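Local coordinates for thioredoxin domain-containing protein (Sinorhizobium meliloti, PDB 3U5R) that is of unknown function but belongs to the AhpC/TSA family and probably acts as an antioxidant oxidoreductase built on the thioredoxin fold, at residues D58-L63 and A184-K189; V64-N69 and Y139-T144; A82-D87 and A176-A181; A131-A136 and I203-G208. All blocks are in the same frame, centred on the assembly; numbering follows the deposited sequence.

Interactions 1 and 2 share strand 61-66 of the central sheet, one at its start and one at its end, with centres about 20 Å apart. Interaction 3 joins two helices beside this strand and touches interaction 1 where L63 CD2 meets L178 CD1 at 3.5 Å; both also use helix 176-186. Interaction 4 lies on the opposite side of the chain's centre from interactions 1 and 3, but is joined to interaction 2 by probable backbone hydrogen bonds, among them I203 N to A142 O at 3.1 Å. Of the four, interaction 2 comes nearest in sequence to C71, which follows strand 61-66 where thioredoxin-fold oxidoreductases commonly carry a reactive cysteine, though no catalytic role is established here.

Interaction 1 (D58-L63 and A184-K189); sequences DSPALL and AVLKGK
The ring of P60 and the isobutyl group of L186 cross obliquely, joining the start of central strand 61-66 of the thioredoxin-like fold to the last turn of helix 176-186. One branch of the leucine does the touching: CD2 of L186 lies 3.8 Å from CG of P60 and, on the next residue, 3.9 Å from CB of A61. The CG of L186 stands anti to its own carbonyl carbon (chi1 -70°), which brings this methyl round to the strand although the bond from CA to CB does not aim there. V185 does point at the strand. Its CG1 lies opposite the backbone N and reaches CB of A61, 3.9 Å away, leaving the alanine methyl with one neighbour from each of two consecutive helical residues. No hydrogen bond crosses the contact, which is small and purely apolar. Further in, V185 also packs on L149 of strand 146-150, while L186 meets Y88 of helix 78-88. Just past this apolar seam the helix ends in a Schellman motif, with G188 at positive phi as its C-prime residue, G188 N bonded to V185 O at 3.0 Å and K189 N to A184 O at 2.6 Å.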
loop_
_atom_site.group_PDB
_atom_site.type_symbol
_atom_site.label_atom_id
_atom_site.label_comp_id
_atom_site.label_asym_id
_atom_site.label_seq_id
_atom_site.Cartn_x
_atom_site.Cartn_y
_atom_site.Cartn_z
ATOM N N ASP A 58 2.635 5.108 -17.098
ATOM C CA ASP A 58 1.810 6.181 -17.594
ATOM C C ASP A 58 0.955 6.881 -16.526
ATOM O O ASP A 58 0.356 7.882 -16.844
ATOM C CB ASP A 58 0.916 5.662 -18.713
ATOM C CG ASP A 58 1.734 5.245 -19.968
ATOM O OD1 ASP A 58 2.859 5.793 -20.224
ATOM O OD2 ASP A 58 1.251 4.328 -20.679
ATOM N N SER A 59 0.889 6.368 -15.284
ATOM C CA SER A 59 0.116 7.020 -14.244
ATOM C C SER A 59 0.987 8.045 -13.530
ATOM O O SER A 59 2.024 7.682 -12.985
ATOM C CB SER A 59 -0.417 6.016 -13.221
ATOM O OG SER A 59 -1.224 5.042 -13.865
ATOM N N PRO A 60 0.580 9.338 -13.518
ATOM C CA PRO A 60 1.414 10.360 -12.829
ATOM C C PRO A 60 1.539 10.109 -11.335
ATOM O O PRO A 60 2.598 10.426 -10.738
ATOM C CB PRO A 60 0.688 11.698 -13.128
ATOM C CG PRO A 60 -0.812 11.223 -13.505
ATOM C CD PRO A 60 -0.571 9.920 -14.233
ATOM N N ALA A 61 0.524 9.504 -10.681
ATOM C CA ALA A 61 0.725 9.137 -9.272
ATOM C C ALA A 61 0.743 7.638 -9.075
ATOM O O ALA A 61 -0.085 6.910 -9.692
ATOM C CB ALA A 61 -0.381 9.788 -8.324
ATOM N N LEU A 62 1.600 7.155 -8.154
ATOM C CA LEU A 62 1.686 5.726 -7.902
ATOM C C LEU A 62 1.709 5.484 -6.404
ATOM O O LEU A 62 2.589 6.032 -5.670
ATOM C CB LEU A 62 2.922 5.080 -8.583
ATOM C CG LEU A 62 3.266 3.676 -8.035
ATOM C CD1 LEU A 62 2.269 2.651 -8.650
ATOM C CD2 LEU A 62 4.706 3.240 -8.399
ATOM N N LEU A 63 0.720 4.710 -5.924
ATOM C CA LEU A 63 0.681 4.313 -4.538
ATOM C C LEU A 63 1.172 2.853 -4.399
ATOM O O LEU A 63 0.615 1.949 -5.059
ATOM C CB LEU A 63 -0.731 4.461 -3.967
ATOM C CG LEU A 63 -0.928 4.004 -2.519
ATOM C CD1 LEU A 63 -0.086 4.845 -1.573
ATOM C CD2 LEU A 63 -2.397 4.059 -2.132
ATOM N N ALA A 184 -3.263 16.620 -4.476
ATOM C CA ALA A 184 -2.165 17.542 -4.590
ATOM C C ALA A 184 -1.239 17.053 -5.721
ATOM O O ALA A 184 -0.825 17.850 -6.604
ATOM C CB ALA A 184 -1.369 17.565 -3.264
ATOM N N VAL A 185 -0.833 15.789 -5.683
ATOM C CA VAL A 185 0.066 15.282 -6.751
ATOM C C VAL A 185 -0.604 15.433 -8.135
ATOM O O VAL A 185 0.033 15.895 -9.118
ATOM C CB VAL A 185 0.487 13.770 -6.600
ATOM C CG1 VAL A 185 1.236 13.279 -7.874
ATOM C CG2 VAL A 185 1.328 13.548 -5.320
ATOM N N LEU A 186 -1.854 14.994 -8.249
ATOM C CA LEU A 186 -2.467 14.972 -9.563
ATOM C C LEU A 186 -2.648 16.430 -10.080
ATOM O O LEU A 186 -2.574 16.644 -11.282
ATOM C CB LEU A 186 -3.833 14.254 -9.542
ATOM C CG LEU A 186 -3.805 12.732 -9.325
ATOM C CD1 LEU A 186 -5.269 12.270 -9.471
ATOM C CD2 LEU A 186 -2.845 12.082 -10.358
ATOM N N LYS A 187 -2.894 17.407 -9.174
ATOM C CA LYS A 187 -3.020 18.802 -9.587
ATOM C C LYS A 187 -1.663 19.510 -9.710
ATOM O O LYS A 187 -1.632 20.716 -9.901
ATOM C CB LYS A 187 -3.849 19.649 -8.608
ATOM C CG LYS A 187 -5.293 19.254 -8.333
ATOM C CD LYS A 187 -5.990 20.426 -7.567
ATOM C CE LYS A 187 -6.717 20.007 -6.257
ATOM N NZ LYS A 187 -7.902 19.121 -6.515
ATOM N N GLY A 188 -0.561 18.781 -9.597
ATOM C CA GLY A 188 0.755 19.373 -9.606
ATOM C C GLY A 188 1.083 20.263 -8.409
ATOM O O GLY A 188 1.960 21.107 -8.526
ATOM N N LYS A 189 0.402 20.100 -7.272
ATOM C CA LYS A 189 0.685 20.914 -6.076
ATOM C C LYS A 189 1.532 20.188 -5.032
ATOM O O LYS A 189 1.825 18.998 -5.168
ATOM C CB LYS A 189 -0.595 21.365 -5.413
ATOM C CG LYS A 189 -1.522 22.095 -6.333
ATOM C CD LYS A 189 -2.404 23.020 -5.534
ATOM C CE LYS A 189 -3.037 24.085 -6.437
ATOM N NZ LYS A 189 -4.471 24.227 -6.022
#

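Interaction 2 (V64-N69 and Y139-T144)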
loop_
_atom_site.group_PDB
_atom_site.type_symbol
_atom_site.label_atom_id
_atom_site.label_comp_id
_atom_site.label_asym_id
_atom_site.label_seq_id
_atom_site.Cartn_x
_atom_site.Cartn_y
_atom_site.Cartn_z
ATOM N N VAL A 64 2.157 2.606 -3.519
ATOM C CA VAL A 64 2.604 1.267 -3.239
ATOM C C VAL A 64 2.182 1.025 -1.801
ATOM O O VAL A 64 2.566 1.802 -0.897
ATOM C CB VAL A 64 4.117 1.109 -3.371
ATOM C CG1 VAL A 64 4.533 -0.375 -3.023
ATOM C CG2 VAL A 64 4.572 1.480 -4.793
ATOM N N ALA A 65 1.389 -0.039 -1.558
ATOM C CA ALA A 65 0.780 -0.235 -0.246
ATOM C C ALA A 65 1.083 -1.580 0.257
ATOM O O ALA A 65 0.740 -2.587 -0.418
ATOM C CB ALA A 65 -0.825 -0.044 -0.376
ATOM N N PHE A 66 1.766 -1.682 1.390
ATOM C CA PHE A 66 2.027 -3.006 1.966
ATOM C C PHE A 66 0.883 -3.353 2.911
ATOM O O PHE A 66 0.666 -2.677 3.907
ATOM C CB PHE A 66 3.381 -3.035 2.706
ATOM C CG PHE A 66 4.532 -2.857 1.775
ATOM C CD1 PHE A 66 5.228 -3.954 1.290
ATOM C CD2 PHE A 66 4.843 -1.599 1.301
ATOM C CE1 PHE A 66 6.259 -3.796 0.377
ATOM C CE2 PHE A 66 5.891 -1.421 0.362
ATOM C CZ PHE A 66 6.602 -2.516 -0.069
ATOM N N ILE A 67 0.130 -4.394 2.581
ATOM C CA ILE A 67 -1.018 -4.743 3.385
ATOM C C ILE A 67 -0.979 -6.242 3.767
ATOM O O ILE A 67 0.027 -6.909 3.574
ATOM C CB ILE A 67 -2.340 -4.351 2.659
ATOM C CG1 ILE A 67 -2.476 -5.058 1.307
ATOM C CG2 ILE A 67 -2.400 -2.890 2.427
ATOM C CD1 ILE A 67 -3.870 -4.822 0.740
ATOM N N SER A 68 -2.097 -6.762 4.258
ATOM C CA SER A 68 -2.169 -8.077 4.824
ATOM C C SER A 68 -3.668 -8.517 4.653
ATOM O O SER A 68 -4.553 -7.663 4.445
ATOM C CB SER A 68 -1.795 -8.010 6.326
ATOM O OG SER A 68 -2.445 -9.041 7.076
ATOM N N ASN A 69 -3.912 -9.820 4.663
ATOM C CA ASN A 69 -5.268 -10.348 4.605
ATOM C C ASN A 69 -5.988 -10.409 5.968
ATOM O O ASN A 69 -7.224 -10.520 5.985
ATOM C CB ASN A 69 -5.263 -11.776 3.994
ATOM C CG ASN A 69 -4.772 -11.766 2.544
ATOM O OD1 ASN A 69 -4.971 -10.751 1.813
ATOM N ND2 ASN A 69 -4.079 -12.820 2.144
ATOM N N TYR A 139 11.791 -1.081 0.122
ATOM C CA TYR A 139 10.959 0.125 0.370
ATOM C C TYR A 139 11.125 0.606 1.794
ATOM O O TYR A 139 10.863 1.791 2.083
ATOM C CB TYR A 139 9.446 -0.185 0.069
ATOM C CG TYR A 139 9.118 0.038 -1.393
ATOM C CD1 TYR A 139 9.574 -0.826 -2.342
ATOM C CD2 TYR A 139 8.455 1.177 -1.823
ATOM C CE1 TYR A 139 9.340 -0.632 -3.664
ATOM C CE2 TYR A 139 8.218 1.378 -3.203
ATOM C CZ TYR A 139 8.661 0.489 -4.080
ATOM O OH TYR A 139 8.465 0.696 -5.419
ATOM N N GLY A 140 11.626 -0.296 2.651
ATOM C CA GLY A 140 11.713 -0.048 4.082
ATOM C C GLY A 140 10.321 -0.002 4.729
ATOM O O GLY A 140 10.097 0.812 5.641
ATOM N N ALA A 141 9.408 -0.874 4.263
ATOM C CA ALA A 141 8.152 -1.150 4.953
ATOM C C ALA A 141 8.380 -1.826 6.303
ATOM O O ALA A 141 9.262 -2.708 6.450
ATOM C CB ALA A 141 7.201 -2.038 4.053
ATOM N N ALA A 142 7.591 -1.419 7.293
ATOM C CA ALA A 142 7.714 -1.970 8.648
ATOM C C ALA A 142 6.410 -2.602 9.173
ATOM O O ALA A 142 6.456 -3.466 10.008
ATOM C CB ALA A 142 8.157 -0.894 9.644
ATOM N N CYS A 143 5.254 -2.153 8.678
ATOM C CA CYS A 143 3.976 -2.638 9.213
ATOM C C CYS A 143 2.913 -2.694 8.111
ATOM O O CYS A 143 3.136 -2.250 6.944
ATOM C CB CYS A 143 3.525 -1.646 10.295
ATOM S SG CYS A 143 3.242 0.039 9.658
ATOM N N THR A 144 1.742 -3.225 8.440
ATOM C CA THR A 144 0.643 -3.240 7.456
ATOM C C THR A 144 -0.470 -2.482 8.151
ATOM O O THR A 144 -0.810 -2.834 9.282
ATOM C CB THR A 144 0.197 -4.701 7.125
ATOM O OG1 THR A 144 -0.217 -5.329 8.343
ATOM C CG2 THR A 144 1.393 -5.535 6.453
#
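A141 sets its methyl over one face of the F66 ring in a CH-pi contact, its CB 3.7 Å from the ring centroid and 14° off the normal. F66 CG stands anti to its carbonyl carbon (chi1 -66°), which brings the ring face to that methyl. Y139 comes from another direction: its CB lies 3.7 Å from F66 CZ, and the two rings meet obliquely, planes at 56°. Two residues earlier, V64 crosses the tyrosine at about a right angle, its CG1 over one face of that ring and its CG2 4.0 Å from Y139 CE2. Farther along, T144 meets mainly backbone: its CA-H points at F66 O, CA to O 3.6 Å, and its CG2 touches I67 O at 3.5 Å. The methylene of S68 rests against T144 OG1 at 3.7 Å. Outside this shell, the Y139 hydroxyl is hydrogen-bonded to A39 O, and S68 OG to E109 OE2 and to the N of C71, just ahead of helix 72-75. This buried contact lays the end of helix 134-139, closed by G140 at positive phi, and short strand 143-144 against residues 64-68, the later part of strand 61-66 and its exit, between strands 93-99 and 146-150.

Interaction 3 (A82-D87 and A176-A181)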
loop_
_atom_site.group_PDB
_atom_site.type_symbol
_atom_site.label_atom_id
_atom_site.label_comp_id
_atom_site.label_asym_id
_atom_site.label_seq_id
_atom_site.Cartn_x
_atom_site.Cartn_y
_atom_site.Cartn_z
ATOM N N ALA A 82 -10.498 -0.182 -1.404
ATOM C CA ALA A 82 -10.997 -0.594 -2.690
ATOM C C ALA A 82 -11.801 0.564 -3.304
ATOM O O ALA A 82 -11.700 0.842 -4.523
ATOM C CB ALA A 82 -11.839 -1.910 -2.552
ATOM N N LYS A 83 -12.578 1.256 -2.479
ATOM C CA LYS A 83 -13.336 2.422 -2.951
ATOM C C LYS A 83 -12.400 3.569 -3.436
ATOM O O LYS A 83 -12.545 4.153 -4.565
ATOM C CB LYS A 83 -14.232 2.914 -1.794
ATOM C CG LYS A 83 -14.910 4.301 -2.002
ATOM C CD LYS A 83 -15.739 4.299 -3.271
ATOM C CE LYS A 83 -16.719 5.520 -3.273
ATOM N NZ LYS A 83 -16.928 5.819 -1.789
ATOM N N PHE A 84 -11.411 3.880 -2.602
ATOM C CA PHE A 84 -10.393 4.895 -2.933
ATOM C C PHE A 84 -9.726 4.573 -4.264
ATOM O O PHE A 84 -9.661 5.421 -5.159
ATOM C CB PHE A 84 -9.345 4.867 -1.815
ATOM C CG PHE A 84 -8.056 5.592 -2.134
ATOM C CD1 PHE A 84 -7.937 6.931 -1.927
ATOM C CD2 PHE A 84 -6.954 4.911 -2.591
ATOM C CE1 PHE A 84 -6.694 7.616 -2.178
ATOM C CE2 PHE A 84 -5.720 5.607 -2.806
ATOM C CZ PHE A 84 -5.636 6.925 -2.622
ATOM N N ALA A 85 -9.156 3.366 -4.378
ATOM C CA ALA A 85 -8.444 3.053 -5.632
ATOM C C ALA A 85 -9.405 3.180 -6.843
ATOM O O ALA A 85 -9.030 3.766 -7.848
ATOM C CB ALA A 85 -7.762 1.677 -5.594
ATOM N N GLY A 86 -10.631 2.644 -6.725
ATOM C CA GLY A 86 -11.644 2.753 -7.796
ATOM C C GLY A 86 -11.977 4.215 -8.109
ATOM O O GLY A 86 -12.032 4.625 -9.297
ATOM N N ASP A 87 -12.142 5.036 -7.084
ATOM C CA ASP A 87 -12.489 6.429 -7.290
ATOM C C ASP A 87 -11.453 7.109 -8.211
ATOM O O ASP A 87 -11.809 7.997 -8.951
ATOM C CB ASP A 87 -12.448 7.218 -5.967
ATOM C CG ASP A 87 -13.718 7.083 -5.127
ATOM O OD1 ASP A 87 -14.699 6.516 -5.666
ATOM O OD2 ASP A 87 -13.685 7.502 -3.917
ATOM N N ALA A 176 -8.994 10.383 4.047
ATOM C CA ALA A 176 -8.783 11.821 3.723
ATOM C C ALA A 176 -7.318 12.267 3.602
ATOM O O ALA A 176 -7.004 13.021 2.692
ATOM C CB ALA A 176 -9.557 12.783 4.725
ATOM N N ASP A 177 -6.423 11.786 4.472
ATOM C CA ASP A 177 -4.981 12.139 4.361
ATOM C C ASP A 177 -4.386 11.702 3.013
ATOM O O ASP A 177 -3.758 12.526 2.310
ATOM C CB ASP A 177 -4.135 11.556 5.526
ATOM C CG ASP A 177 -4.478 12.185 6.918
ATOM O OD1 ASP A 177 -5.593 12.668 7.056
ATOM O OD2 ASP A 177 -3.673 12.138 7.905
ATOM N N LEU A 178 -4.612 10.444 2.637
ATOM C CA LEU A 178 -4.112 9.948 1.351
ATOM C C LEU A 178 -4.798 10.601 0.180
ATOM O O LEU A 178 -4.151 10.976 -0.794
ATOM C CB LEU A 178 -4.271 8.416 1.231
ATOM C CG LEU A 178 -3.103 7.557 0.909
ATOM C CD1 LEU A 178 -3.617 6.237 0.335
ATOM C CD2 LEU A 178 -1.997 8.212 0.089
ATOM N N ARG A 179 -6.110 10.776 0.274
ATOM C CA ARG A 179 -6.844 11.483 -0.774
ATOM C C ARG A 179 -6.292 12.867 -0.989
ATOM O O ARG A 179 -6.020 13.229 -2.097
ATOM C CB ARG A 179 -8.335 11.548 -0.463
ATOM C CG ARG A 179 -8.976 10.128 -0.611
ATOM C CD ARG A 179 -10.488 10.138 -0.043
ATOM N NE ARG A 179 -11.196 8.875 -0.310
ATOM C CZ ARG A 179 -11.784 8.544 -1.451
ATOM N NH1 ARG A 179 -11.864 9.373 -2.478
ATOM N NH2 ARG A 179 -12.457 7.396 -1.499
ATOM N N ALA A 180 -6.130 13.642 0.080
ATOM C CA ALA A 180 -5.556 14.981 -0.062
ATOM C C ALA A 180 -4.174 14.956 -0.756
ATOM O O ALA A 180 -3.921 15.760 -1.662
ATOM C CB ALA A 180 -5.509 15.727 1.330
ATOM N N ALA A 181 -3.317 14.012 -0.389
ATOM C CA ALA A 181 -1.974 13.853 -0.989
ATOM C C ALA A 181 -2.070 13.497 -2.508
ATOM O O ALA A 181 -1.427 14.124 -3.353
ATOM C CB ALA A 181 -1.190 12.769 -0.222
#
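R179 reaches from one helix to D87 on another, bridging helices 176-186 and 78-88, which run nearly parallel on the same side of the thioredoxin-like sheet. The axes of the two short segments cross at -15° and approach to 11.5 Å, a wide gap that long side chains fill.

The polar part is a salt bridge. Both terminal nitrogens of R179 grip a single oxygen end-on, NH2 at 2.7 Å and NH1 at 3.0 Å from D87 OD2, which lies almost in the guanidinium plane and is met on its anti side. The NH2 bond is the straighter of the two. The arginine gets there because its chain is extended from CG to NE (chi3 173°), and NE makes a further weak hydrogen bond to T174 O.

The apolar part centres on F84. R179 CG lies in the plane of the ring, at its edge, 3.6 Å from F84 CD1, while CD1 in turn sits over one face of the guanidinium; the two planes stand 88° apart. On the inner side, L178 CD1 packs 3.6 Å from F84 CZ, and both residues also touch L63 of strand 61-66. A leucine in place of R179 has no guanidinium, which would probably leave the D87 carboxylate without its charged mate and F84 CD1 without the flat group beside it, even if the contact at the ring edge survived.

On the exposed side, the aliphatic part of K83 borders the guanidinium edge, its CG 4.0 Å from R179 NH2.

Interaction 4 (A131-A136 and I203-G208); sequences ASQSVA and IKWTAG
The indole of W205 has the Q133 carboxamide at its edge, with OE1 near the ring plane and 3.6 Å from CE3. I203 CG2 of its own segment covers one face, 3.6 Å above the plane and over the ring centre. A136 CB comes in obliquely, 3.8 Å from CH2. Here the C-terminal tail after strand 199-202 folds over the N-terminus of helix 134-139 of the thioredoxin-like domain, and Q133, at the N-cap position, supplies the side-chain hydrogen bonds to it.

Its amide pairs with the backbone of K204 and T206, which flank W205 in sequence. OE1 accepts from T206 N at 2.9 Å in a nearly straight bond (168°), the donor tilted out of the carbonyl plane; NE2 donates to K204 O at 3.0 Å. That oxygen lies in the amide plane of Q133, although the nitrogen stands above the plane of the K204 carbonyl. NE2 is also bonded to S100 O, which probably fixes the orientation of the amide. With a leucine replacing Q133, T206 N, K204 O and S100 O lose this amide, and the 204-206 backbone would probably be held less firmly against the helix start. Beyond CG the glutamine chain runs extended (chi2 -174°), which carries the amide up to the tail, and T206 slides past it with CG2 3.3 Å from OE1.

K204 centres an inverse gamma turn. The helix start is tied by D130, whose carboxylate accepts from V135 N and A136 N, and by an ST turn in which S134 N donates to S132 OG at 3.2 Å.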
loop_
_atom_site.group_PDB
_atom_site.type_symbol
_atom_site.label_atom_id
_atom_site.label_comp_id
_atom_site.label_asym_id
_atom_site.label_seq_id
_atom_site.Cartn_x
_atom_site.Cartn_y
_atom_site.Cartn_z
ATOM N N ALA A 131 7.089 -12.880 -1.820
ATOM C CA ALA A 131 7.454 -14.105 -1.068
ATOM C C ALA A 131 8.817 -14.038 -0.424
ATOM O O ALA A 131 8.950 -14.480 0.688
ATOM C CB ALA A 131 7.362 -15.442 -1.982
ATOM N N SER A 132 9.813 -13.481 -1.114
ATOM C CA SER A 132 11.168 -13.369 -0.554
ATOM C C SER A 132 11.339 -12.194 0.439
ATOM O O SER A 132 12.351 -12.123 1.152
ATOM C CB SER A 132 12.212 -13.226 -1.696
ATOM O OG SER A 132 12.189 -11.896 -2.187
ATOM N N GLN A 133 10.336 -11.296 0.468
ATOM C CA GLN A 133 10.345 -10.040 1.281
ATOM C C GLN A 133 11.410 -9.090 0.849
ATOM O O GLN A 133 11.631 -8.100 1.524
ATOM C CB GLN A 133 10.418 -10.314 2.817
ATOM C CG GLN A 133 9.558 -11.548 3.171
ATOM C CD GLN A 133 9.463 -11.808 4.655
ATOM O OE1 GLN A 133 10.484 -11.978 5.302
ATOM N NE2 GLN A 133 8.230 -11.818 5.206
ATOM N N SER A 134 12.046 -9.338 -0.301
ATOM C CA SER A 134 13.079 -8.372 -0.783
ATOM C C SER A 134 12.420 -7.002 -1.112
ATOM O O SER A 134 12.989 -5.968 -0.867
ATOM C CB SER A 134 13.810 -8.921 -2.024
ATOM O OG SER A 134 12.918 -8.910 -3.130
ATOM N N VAL A 135 11.193 -6.985 -1.629
ATOM C CA VAL A 135 10.601 -5.681 -1.927
ATOM C C VAL A 135 10.224 -4.905 -0.632
ATOM O O VAL A 135 10.559 -3.747 -0.538
ATOM C CB VAL A 135 9.394 -5.812 -2.924
ATOM C CG1 VAL A 135 8.744 -4.459 -3.190
ATOM C CG2 VAL A 135 9.895 -6.591 -4.235
ATOM N N ALA A 136 9.567 -5.539 0.336
ATOM C CA ALA A 136 9.291 -4.870 1.593
ATOM C C ALA A 136 10.612 -4.269 2.163
ATOM O O ALA A 136 10.649 -3.135 2.653
ATOM C CB ALA A 136 8.661 -5.885 2.598
ATOM N N ILE A 203 5.130 -6.266 9.739
ATOM C CA ILE A 203 5.405 -7.218 8.681
ATOM C C ILE A 203 5.946 -8.493 9.302
ATOM O O ILE A 203 6.873 -8.487 10.128
ATOM C CB ILE A 203 6.379 -6.596 7.604
ATOM C CG1 ILE A 203 5.668 -5.359 7.014
ATOM C CG2 ILE A 203 6.858 -7.672 6.545
ATOM C CD1 ILE A 203 5.785 -5.047 5.601
ATOM N N LYS A 204 5.395 -9.627 8.887
ATOM C CA LYS A 204 5.847 -10.870 9.482
ATOM C C LYS A 204 7.049 -11.412 8.713
ATOM O O LYS A 204 6.892 -12.241 7.822
ATOM C CB LYS A 204 4.670 -11.849 9.490
ATOM C CG LYS A 204 3.463 -11.274 10.256
ATOM C CD LYS A 204 3.894 -10.980 11.709
ATOM C CE LYS A 204 2.721 -10.740 12.677
ATOM N NZ LYS A 204 2.374 -9.296 12.820
ATOM N N TRP A 205 8.232 -10.904 9.064
ATOM C CA TRP A 205 9.498 -11.299 8.458
ATOM C C TRP A 205 9.705 -12.804 8.703
ATOM O O TRP A 205 9.388 -13.307 9.783
ATOM C CB TRP A 205 10.635 -10.530 9.143
ATOM C CG TRP A 205 10.386 -9.072 9.041
ATOM C CD1 TRP A 205 10.006 -8.233 10.035
ATOM C CD2 TRP A 205 10.453 -8.275 7.828
ATOM N NE1 TRP A 205 9.850 -6.938 9.531
ATOM C CE2 TRP A 205 10.133 -6.950 8.181
ATOM C CE3 TRP A 205 10.749 -8.572 6.484
ATOM C CZ2 TRP A 205 10.086 -5.909 7.240
ATOM C CZ3 TRP A 205 10.730 -7.506 5.539
ATOM C CH2 TRP A 205 10.394 -6.204 5.936
ATOM N N THR A 206 10.169 -13.522 7.683
ATOM C CA THR A 206 10.562 -14.937 7.847
ATOM C C THR A 206 11.753 -14.966 8.822
ATOM O O THR A 206 12.598 -14.073 8.761
ATOM C CB THR A 206 10.991 -15.522 6.512
ATOM O OG1 THR A 206 12.216 -14.891 6.123
ATOM C CG2 THR A 206 10.004 -15.197 5.467
ATOM N N ALA A 207 11.803 -15.954 9.739
ATOM C CA ALA A 207 12.951 -16.104 10.701
ATOM C C ALA A 207 14.252 -15.973 9.923
ATOM O O ALA A 207 14.516 -16.795 9.049
ATOM N N GLY A 208 15.033 -14.921 10.193
ATOM C CA GLY A 208 16.119 -14.478 9.280
ATOM C C GLY A 208 15.620 -13.677 8.071
ATOM O O GLY A 208 15.460 -12.442 8.098
#